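Local coordinates for phosphotransferase (Brucella abortus, PDB 4QPK), which relays phosphoryl groups as a dimeric histidine phosphotransferase in a phosphorelay controlling Brucella cell growth, division and survival inside host cells, at residues V111-G116 with K146-L151; N120-Y125 with N152-G157; N158-R163 with I238-E243. One frame throughout, in Å; residues are numbered along the deposited sequence.

Contact 1 of 3, residues V111-G116 with K146-L151; sequences VQIDTG and KVKLLL. With PO4 (phosphate ion), chain G.
I113 lays its branched end over V147, on the first turns of the helix 144-160, and this overlap carries most of the contact. The closest atoms are I113 CG2 and V147 CG1, 3.6 Å apart, and the branch points I113 CB and V147 CB lie 3.8 Å from each other, so the CB and CG2 side of I113 rests against the isopropyl group of V147. With CG1 beside its backbone N (chi1 -67°) and the chain extended beyond it, I113 sends its end on to K148: I113 CD1 lies 4.0 Å from K148 CG, the two side chains crossing at about a right angle. K148 thus offers its aliphatic root to the strand, while its bent chain leads NZ away to the carbonyl oxygens of F103 and G104 and the hydroxyl of Y217. At the other end T115 adds a methyl, T115 CG2, at 4.2 Å from V147 CG2; its hydroxyl is hydrogen-bonded with the backbone N of V140.

The strand turns into a helix here. D114 faces away from V147 and serves as N-cap: G116 N donates to D114 OD1 (2.7 Å) on the anti side, tilted 25° out of the carboxylate plane, while OD2 makes a salt bridge with R139. Q112, also directed away, holds a phosphate ion, probably from the crystallisation liquor, through its backbone N and through Q112 NE2, the latter 2.9 Å from phosphate O1.

Alternation along the strand thus turns I113 inward and Q112 and D114 outward. With no hydrogen bond between 111-116 and 146-151, apolar packing holds the contact.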
loop_
_atom_site.group_PDB
_atom_site.type_symbol
_atom_site.label_atom_id
_atom_site.label_comp_id
_atom_site.label_asym_id
_atom_site.label_seq_id
_atom_site.Cartn_x
_atom_site.Cartn_y
_atom_site.Cartn_z
ATOM N N VAL B 111 7.579 -17.926 0.912
ATOM C CA VAL B 111 7.904 -18.812 2.021
ATOM C C VAL B 111 8.772 -18.228 3.160
ATOM O O VAL B 111 8.278 -18.205 4.278
ATOM C CB VAL B 111 8.574 -20.094 1.498
ATOM C CG1 VAL B 111 8.978 -20.994 2.644
ATOM C CG2 VAL B 111 7.628 -20.815 0.548
ATOM N N GLN B 112 9.996 -17.729 2.916
ATOM C CA GLN B 112 10.829 -17.215 4.029
ATOM C C GLN B 112 11.180 -15.718 3.944
ATOM O O GLN B 112 11.193 -15.140 2.858
ATOM C CB GLN B 112 12.137 -17.998 4.146
ATOM C CG GLN B 112 11.954 -19.489 4.428
ATOM C CD GLN B 112 13.280 -20.219 4.578
ATOM O OE1 GLN B 112 13.696 -20.538 5.691
ATOM N NE2 GLN B 112 13.943 -20.480 3.464
ATOM N N ILE B 113 11.501 -15.126 5.094
ATOM C CA ILE B 113 12.087 -13.777 5.164
ATOM C C ILE B 113 13.364 -13.806 6.017
ATOM O O ILE B 113 13.432 -14.490 7.044
ATOM C CB ILE B 113 11.083 -12.735 5.735
ATOM C CG1 ILE B 113 9.913 -12.534 4.756
ATOM C CG2 ILE B 113 11.766 -11.392 5.957
ATOM C CD1 ILE B 113 8.743 -11.708 5.329
ATOM N N ASP B 114 14.382 -13.094 5.549
ATOM C CA ASP B 114 15.646 -12.918 6.250
ATOM C C ASP B 114 15.453 -11.867 7.348
ATOM O O ASP B 114 15.072 -10.739 7.048
ATOM C CB ASP B 114 16.714 -12.486 5.233
ATOM C CG ASP B 114 18.124 -12.455 5.800
ATOM O OD1 ASP B 114 18.317 -12.115 6.974
ATOM O OD2 ASP B 114 19.060 -12.801 5.044
ATOM N N THR B 115 15.703 -12.207 8.612
ATOM C CA THR B 115 15.502 -11.207 9.675
ATOM C C THR B 115 16.518 -10.064 9.577
ATOM O O THR B 115 16.328 -9.021 10.201
ATOM C CB THR B 115 15.576 -11.814 11.118
ATOM O OG1 THR B 115 16.855 -12.410 11.351
ATOM C CG2 THR B 115 14.468 -12.855 11.328
ATOM N N GLY B 116 17.589 -10.252 8.808
ATOM C CA GLY B 116 18.515 -9.160 8.550
ATOM C C GLY B 116 17.816 -8.043 7.777
ATOM O O GLY B 116 18.033 -6.855 8.024
ATOM N N LYS B 146 5.901 -15.357 10.210
ATOM C CA LYS B 146 6.494 -15.138 11.527
ATOM C C LYS B 146 7.289 -13.828 11.539
ATOM O O LYS B 146 7.248 -13.070 12.511
ATOM C CB LYS B 146 7.386 -16.321 11.925
ATOM C CG LYS B 146 6.592 -17.635 12.022
ATOM C CD LYS B 146 7.383 -18.765 12.712
ATOM C CE LYS B 146 6.590 -20.075 12.622
ATOM N NZ LYS B 146 7.345 -21.230 13.183
ATOM N N VAL B 147 8.000 -13.540 10.454
ATOM C CA VAL B 147 8.743 -12.276 10.401
ATOM C C VAL B 147 7.791 -11.087 10.235
ATOM O O VAL B 147 8.020 -10.015 10.806
ATOM C CB VAL B 147 9.784 -12.265 9.282
ATOM C CG1 VAL B 147 10.576 -10.956 9.340
ATOM C CG2 VAL B 147 10.756 -13.459 9.433
ATOM N N LYS B 148 6.713 -11.263 9.472
ATOM C CA LYS B 148 5.710 -10.195 9.390
ATOM C C LYS B 148 5.049 -9.950 10.759
ATOM O O LYS B 148 4.832 -8.797 11.145
ATOM C CB LYS B 148 4.666 -10.521 8.307
ATOM C CG LYS B 148 5.268 -10.579 6.893
ATOM C CD LYS B 148 4.207 -10.846 5.811
ATOM C CE LYS B 148 3.353 -9.562 5.572
ATOM N NZ LYS B 148 2.385 -9.773 4.469
ATOM N N LEU B 149 4.773 -11.018 11.509
ATOM C CA LEU B 149 4.254 -10.868 12.866
ATOM C C LEU B 149 5.224 -10.021 13.710
ATOM O O LEU B 149 4.811 -9.077 14.377
ATOM C CB LEU B 149 4.026 -12.239 13.517
ATOM C CG LEU B 149 3.776 -12.194 15.029
ATOM C CD1 LEU B 149 2.482 -11.457 15.337
ATOM C CD2 LEU B 149 3.740 -13.628 15.585
ATOM N N LEU B 150 6.511 -10.359 13.648
ATOM C CA LEU B 150 7.538 -9.624 14.378
ATOM C C LEU B 150 7.476 -8.118 14.084
ATOM O O LEU B 150 7.409 -7.301 15.005
ATOM C CB LEU B 150 8.929 -10.199 14.045
ATOM C CG LEU B 150 10.184 -9.447 14.518
ATOM C CD1 LEU B 150 10.220 -9.305 16.022
ATOM C CD2 LEU B 150 11.432 -10.156 14.003
ATOM N N LEU B 151 7.483 -7.742 12.808
ATOM C CA LEU B 151 7.464 -6.326 12.458
ATOM C C LEU B 151 6.165 -5.653 12.907
ATOM O O LEU B 151 6.170 -4.498 13.319
ATOM C CB LEU B 151 7.668 -6.133 10.951
ATOM C CG LEU B 151 9.063 -6.483 10.439
ATOM C CD1 LEU B 151 9.098 -6.302 8.920
ATOM C CD2 LEU B 151 10.123 -5.601 11.083
HETATM P P PO4 G . 12.345 -19.158 -0.119
HETATM O O1 PO4 G . 13.074 -20.211 0.700
HETATM O O2 PO4 G . 13.115 -18.833 -1.378
HETATM O O3 PO4 G . 11.008 -19.739 -0.513
HETATM O O4 PO4 G . 12.154 -17.903 0.684
#

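Contact 2 of 3, residues N120-Y125 with N152-G157. With NA (sodium ion), chain E.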
loop_
_atom_site.group_PDB
_atom_site.type_symbol
_atom_site.label_atom_id
_atom_site.label_comp_id
_atom_site.label_asym_id
_atom_site.label_seq_id
_atom_site.Cartn_x
_atom_site.Cartn_y
_atom_site.Cartn_z
ATOM N N ASN B 120 16.950 -4.280 9.137
ATOM C CA ASN B 120 17.289 -3.065 8.392
ATOM C C ASN B 120 16.098 -2.119 8.232
ATOM O O ASN B 120 16.223 -0.923 8.508
ATOM C CB ASN B 120 17.855 -3.419 7.021
ATOM C CG ASN B 120 19.272 -3.968 7.101
ATOM O OD1 ASN B 120 19.976 -3.760 8.085
ATOM N ND2 ASN B 120 19.700 -4.655 6.053
ATOM N N VAL B 121 14.947 -2.634 7.796
ATOM C CA VAL B 121 13.834 -1.719 7.547
ATOM C C VAL B 121 13.266 -1.229 8.874
ATOM O O VAL B 121 12.786 -0.102 8.960
ATOM C CB VAL B 121 12.704 -2.349 6.657
ATOM C CG1 VAL B 121 13.275 -2.770 5.300
ATOM C CG2 VAL B 121 11.988 -3.533 7.354
ATOM N N ALA B 122 13.334 -2.045 9.920
ATOM C CA ALA B 122 12.838 -1.570 11.220
ATOM C C ALA B 122 13.732 -0.455 11.782
ATOM O O ALA B 122 13.245 0.534 12.329
ATOM C CB ALA B 122 12.746 -2.719 12.212
ATOM N N THR B 123 15.042 -0.632 11.667
ATOM C CA THR B 123 15.971 0.360 12.208
ATOM C C THR B 123 15.802 1.712 11.506
ATOM O O THR B 123 15.761 2.761 12.150
ATOM C CB THR B 123 17.419 -0.146 12.093
ATOM O OG1 THR B 123 17.524 -1.365 12.836
ATOM C CG2 THR B 123 18.408 0.885 12.659
ATOM N N GLU B 124 15.667 1.683 10.186
ATOM C CA GLU B 124 15.482 2.915 9.428
ATOM C C GLU B 124 14.110 3.546 9.740
ATOM O O GLU B 124 13.976 4.776 9.833
ATOM C CB GLU B 124 15.632 2.624 7.926
ATOM C CG GLU B 124 15.471 3.802 6.975
ATOM C CD GLU B 124 16.485 4.912 7.200
ATOM O OE1 GLU B 124 17.535 4.672 7.855
ATOM O OE2 GLU B 124 16.250 6.019 6.662
ATOM N N TYR B 125 13.095 2.703 9.900
ATOM C CA TYR B 125 11.762 3.174 10.247
ATOM C C TYR B 125 11.801 3.941 11.569
ATOM O O TYR B 125 11.251 5.036 11.673
ATOM C CB TYR B 125 10.780 1.996 10.339
ATOM C CG TYR B 125 9.352 2.363 10.690
ATOM C CD1 TYR B 125 8.454 2.734 9.707
ATOM C CD2 TYR B 125 8.908 2.315 12.005
ATOM C CE1 TYR B 125 7.146 3.055 10.021
ATOM C CE2 TYR B 125 7.598 2.643 12.331
ATOM C CZ TYR B 125 6.723 3.008 11.331
ATOM O OH TYR B 125 5.413 3.328 11.643
ATOM N N ASN B 152 5.046 -6.368 12.826
ATOM C CA ASN B 152 3.790 -5.784 13.275
ATOM C C ASN B 152 3.732 -5.619 14.797
ATOM O O ASN B 152 3.102 -4.695 15.296
ATOM C CB ASN B 152 2.610 -6.615 12.781
ATOM C CG ASN B 152 2.195 -6.214 11.370
ATOM O OD1 ASN B 152 1.390 -5.298 11.189
ATOM N ND2 ASN B 152 2.777 -6.863 10.376
ATOM N N MET B 153 4.405 -6.500 15.521
ATOM C CA MET B 153 4.533 -6.347 16.962
ATOM C C MET B 153 5.334 -5.083 17.312
ATOM O O MET B 153 5.109 -4.488 18.356
ATOM C CB MET B 153 5.195 -7.591 17.573
ATOM C CG MET B 153 4.277 -8.790 17.594
ATOM S SD MET B 153 5.055 -10.294 18.205
ATOM C CE MET B 153 5.243 -9.970 19.958
ATOM N N LEU B 154 6.271 -4.671 16.450
ATOM C CA LEU B 154 6.986 -3.413 16.694
ATOM C C LEU B 154 6.025 -2.240 16.661
ATOM O O LEU B 154 6.163 -1.281 17.420
ATOM C CB LEU B 154 8.073 -3.180 15.645
ATOM C CG LEU B 154 9.062 -4.305 15.408
ATOM C CD1 LEU B 154 10.173 -3.815 14.469
ATOM C CD2 LEU B 154 9.603 -4.809 16.727
ATOM N N LEU B 155 5.047 -2.304 15.760
ATOM C CA LEU B 155 4.097 -1.205 15.643
ATOM C C LEU B 155 3.186 -1.151 16.871
ATOM O O LEU B 155 2.849 -0.065 17.356
ATOM C CB LEU B 155 3.270 -1.333 14.350
ATOM C CG LEU B 155 4.076 -1.224 13.051
ATOM C CD1 LEU B 155 3.130 -1.319 11.846
ATOM C CD2 LEU B 155 4.830 0.085 13.003
ATOM N N ILE B 156 2.795 -2.321 17.374
ATOM C CA ILE B 156 2.004 -2.392 18.603
ATOM C C ILE B 156 2.805 -1.808 19.770
ATOM O O ILE B 156 2.307 -0.992 20.543
ATOM C CB ILE B 156 1.594 -3.840 18.943
ATOM C CG1 ILE B 156 0.678 -4.409 17.861
ATOM C CG2 ILE B 156 0.897 -3.902 20.314
ATOM C CD1 ILE B 156 -0.595 -3.627 17.695
ATOM N N GLY B 157 4.065 -2.210 19.863
ATOM C CA GLY B 157 4.949 -1.700 20.890
ATOM C C GLY B 157 5.076 -0.189 20.834
ATOM O O GLY B 157 4.970 0.493 21.855
HETATM NA NA NA E . 14.269 7.372 8.415
#
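A122 meets L154 where helices 115-126 and 144-160 pack within the C-terminal domain, which resembles the catalytic and ATP-binding domain of histidine kinases but lacks the regions required for ATP binding. A122 is the first residue along 120-125 to touch, its CB lying 3.6 Å from L154 CD1. The CA atoms of A122 and L154, 8.2 Å apart, are the nearest between the segments, consistent with a small residue allowing the leucine to span the gap. F133 and W135 of strand 132-136 also border A122.

E124 belongs to another face of the helix. Its chain bends at chi2 (61°), which brings E124 OE2 round to the sodium ion beside E124 O; at 3.0 Å both contacts are long for sodium. N128 is the other protein residue of the sodium site, and OE1 pairs with R90.

Y125, one residue on, returns to the interface. CG lies anti to the backbone N (chi1 -180°), carrying the ring across to L155, while F98 of helix 78-102 stacks with it. The phenol oxygen also bonds to a glycerol. L155 crosses the tyrosine at about a right angle, and L155 CD2 touches the phenol end obliquely, 3.6 Å from Y125 OH and 3.8 Å from Y125 CE2.

Contact 3 of 3, residues N158-R163 with I238-E243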
loop_
_atom_site.group_PDB
_atom_site.type_symbol
_atom_site.label_atom_id
_atom_site.label_comp_id
_atom_site.label_asym_id
_atom_site.label_seq_id
_atom_site.Cartn_x
_atom_site.Cartn_y
_atom_site.Cartn_z
ATOM N N ASN B 158 5.290 0.336 19.632
ATOM C CA ASN B 158 5.406 1.778 19.441
ATOM C C ASN B 158 4.144 2.483 19.933
ATOM O O ASN B 158 4.213 3.544 20.561
ATOM C CB ASN B 158 5.657 2.097 17.965
ATOM C CG ASN B 158 6.092 3.538 17.739
ATOM O OD1 ASN B 158 6.885 4.087 18.501
ATOM N ND2 ASN B 158 5.565 4.155 16.692
ATOM N N GLY B 159 2.994 1.874 19.660
ATOM C CA GLY B 159 1.718 2.416 20.102
ATOM C C GLY B 159 1.558 2.421 21.613
ATOM O O GLY B 159 0.772 3.196 22.162
ATOM N N ALA B 160 2.307 1.558 22.291
ATOM C CA ALA B 160 2.180 1.401 23.745
ATOM C C ALA B 160 2.948 2.477 24.518
ATOM O O ALA B 160 2.736 2.651 25.726
ATOM C CB ALA B 160 2.646 0.007 24.171
ATOM N N ILE B 161 3.843 3.187 23.833
ATOM C CA ILE B 161 4.585 4.289 24.459
ATOM C C ILE B 161 4.418 5.574 23.636
ATOM O O ILE B 161 5.353 6.032 22.983
ATOM C CB ILE B 161 6.090 3.958 24.630
ATOM C CG1 ILE B 161 6.655 3.261 23.390
ATOM C CG2 ILE B 161 6.310 3.076 25.866
ATOM C CD1 ILE B 161 8.176 3.141 23.414
ATOM N N PRO B 162 3.212 6.159 23.681
ATOM C CA PRO B 162 2.876 7.300 22.821
ATOM C C PRO B 162 3.649 8.574 23.156
ATOM O O PRO B 162 3.682 9.482 22.326
ATOM C CB PRO B 162 1.375 7.480 23.055
ATOM C CG PRO B 162 1.138 6.924 24.404
ATOM C CD PRO B 162 2.081 5.764 24.540
ATOM N N ARG B 163 4.276 8.646 24.328
ATOM C CA ARG B 163 5.097 9.809 24.638
ATOM C C ARG B 163 6.583 9.489 24.483
ATOM O O ARG B 163 7.438 10.236 24.948
ATOM C CB ARG B 163 4.808 10.320 26.054
ATOM C CG ARG B 163 3.399 10.885 26.225
ATOM C CD ARG B 163 3.408 12.116 27.132
ATOM N NE ARG B 163 2.327 13.045 26.803
ATOM C CZ ARG B 163 1.249 13.243 27.555
ATOM N NH1 ARG B 163 1.129 12.618 28.717
ATOM N NH2 ARG B 163 0.319 14.112 27.175
ATOM N N ILE B 238 6.174 -2.775 29.485
ATOM C CA ILE B 238 5.269 -3.743 28.890
ATOM C C ILE B 238 6.073 -4.644 27.963
ATOM O O ILE B 238 6.885 -4.171 27.170
ATOM C CB ILE B 238 4.122 -3.079 28.103
ATOM C CG1 ILE B 238 3.359 -2.093 29.003
ATOM C CG2 ILE B 238 3.205 -4.159 27.531
ATOM C CD1 ILE B 238 2.379 -1.165 28.250
ATOM N N VAL B 239 5.881 -5.948 28.101
ATOM C CA VAL B 239 6.521 -6.902 27.215
ATOM C C VAL B 239 5.480 -7.573 26.327
ATOM O O VAL B 239 4.540 -8.203 26.813
ATOM C CB VAL B 239 7.297 -7.978 27.990
ATOM C CG1 VAL B 239 7.866 -9.009 27.045
ATOM C CG2 VAL B 239 8.403 -7.332 28.818
ATOM N N PHE B 240 5.626 -7.395 25.020
ATOM C CA PHE B 240 4.834 -8.164 24.074
ATOM C C PHE B 240 5.707 -9.297 23.583
ATOM O O PHE B 240 6.773 -9.053 23.031
ATOM C CB PHE B 240 4.365 -7.292 22.904
ATOM C CG PHE B 240 3.526 -6.114 23.316
ATOM C CD1 PHE B 240 2.148 -6.241 23.437
ATOM C CD2 PHE B 240 4.108 -4.884 23.568
ATOM C CE1 PHE B 240 1.365 -5.151 23.804
ATOM C CE2 PHE B 240 3.337 -3.795 23.938
ATOM C CZ PHE B 240 1.959 -3.933 24.058
ATOM N N SER B 241 5.286 -10.535 23.801
ATOM C CA SER B 241 6.094 -11.663 23.364
ATOM C C SER B 241 5.263 -12.641 22.560
ATOM O O SER B 241 4.049 -12.723 22.725
ATOM C CB SER B 241 6.731 -12.376 24.562
ATOM O OG SER B 241 5.731 -12.910 25.406
ATOM N N ALA B 242 5.918 -13.364 21.667
ATOM C CA ALA B 242 5.228 -14.358 20.862
ATOM C C ALA B 242 6.078 -15.601 20.701
ATOM O O ALA B 242 7.298 -15.510 20.568
ATOM C CB ALA B 242 4.864 -13.779 19.482
ATOM N N GLU B 243 5.422 -16.756 20.692
ATOM C CA GLU B 243 6.090 -18.039 20.528
ATOM C C GLU B 243 5.034 -19.094 20.233
ATOM O O GLU B 243 3.843 -18.839 20.409
ATOM C CB GLU B 243 6.890 -18.419 21.777
ATOM C CG GLU B 243 6.030 -18.632 23.005
ATOM C CD GLU B 243 6.802 -19.251 24.155
ATOM O OE1 GLU B 243 8.025 -19.485 24.006
ATOM O OE2 GLU B 243 6.180 -19.508 25.206
#
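A160, near the end of the helical segment, points its methyl at the strand 238-242 and is the one residue of 158-163 to make close contact with it. The tight part is small: A160 CB lies 3.9 Å from F240 CE2 and 4.0 Å from F240 CZ, near the plane of the ring, so the alanine meets the phenyl at its edge and not over a face. F240 keeps CG beside its backbone N (chi1 -59°), and the ring reaches under the helix, where M153 and I156 also pack on it. I238, two residues earlier on the same side of the strand, adds a looser touch through I238 CD1, 4.3 Å from A160 CB. Both strand residues are buried, and I238 is further bordered by V184 and L189.

The solvent side lies at the far ends. I161 to R163 run on as loop, where P162 and R163 are exposed and pack on M188; E243, at the C-terminus, is exposed as well. V239 and S241 face the other way and are partly exposed, V239 lying on V181 and T183.

Only 92 Å² is buried between the segments, and no hydrogen bond crosses; the strand's own backbone pairs with I182 and V184 on one edge and S230 and H232 on the other. A helix lies on one face of a mixed sheet, over alternate strand residues, as in the alpha/beta sandwich of histidine-kinase catalytic domains, which the C-terminal domain resembles.

In the fold
Helix 144-160 is the common element: contact 1 uses its beginning, contact 2 its middle and contact 3 its end. The centres of contacts 1 and 2 lie about 12 Å apart, with about 11 Å between contacts 2 and 3 and about 18 Å between contacts 1 and 3. Contacts 1 and 2 also share helix 115-126, and their segments alternate along the chain; both close before contact 3 opens. Direct bridges exist too: L151 CD2 lies 4.1 Å from A122 CB, and M153 SD 3.7 Å from A242 CB. Helix 144-160 thus runs past strand 112-114, helix 115-126 and the five-stranded sheet in turn, packing against each.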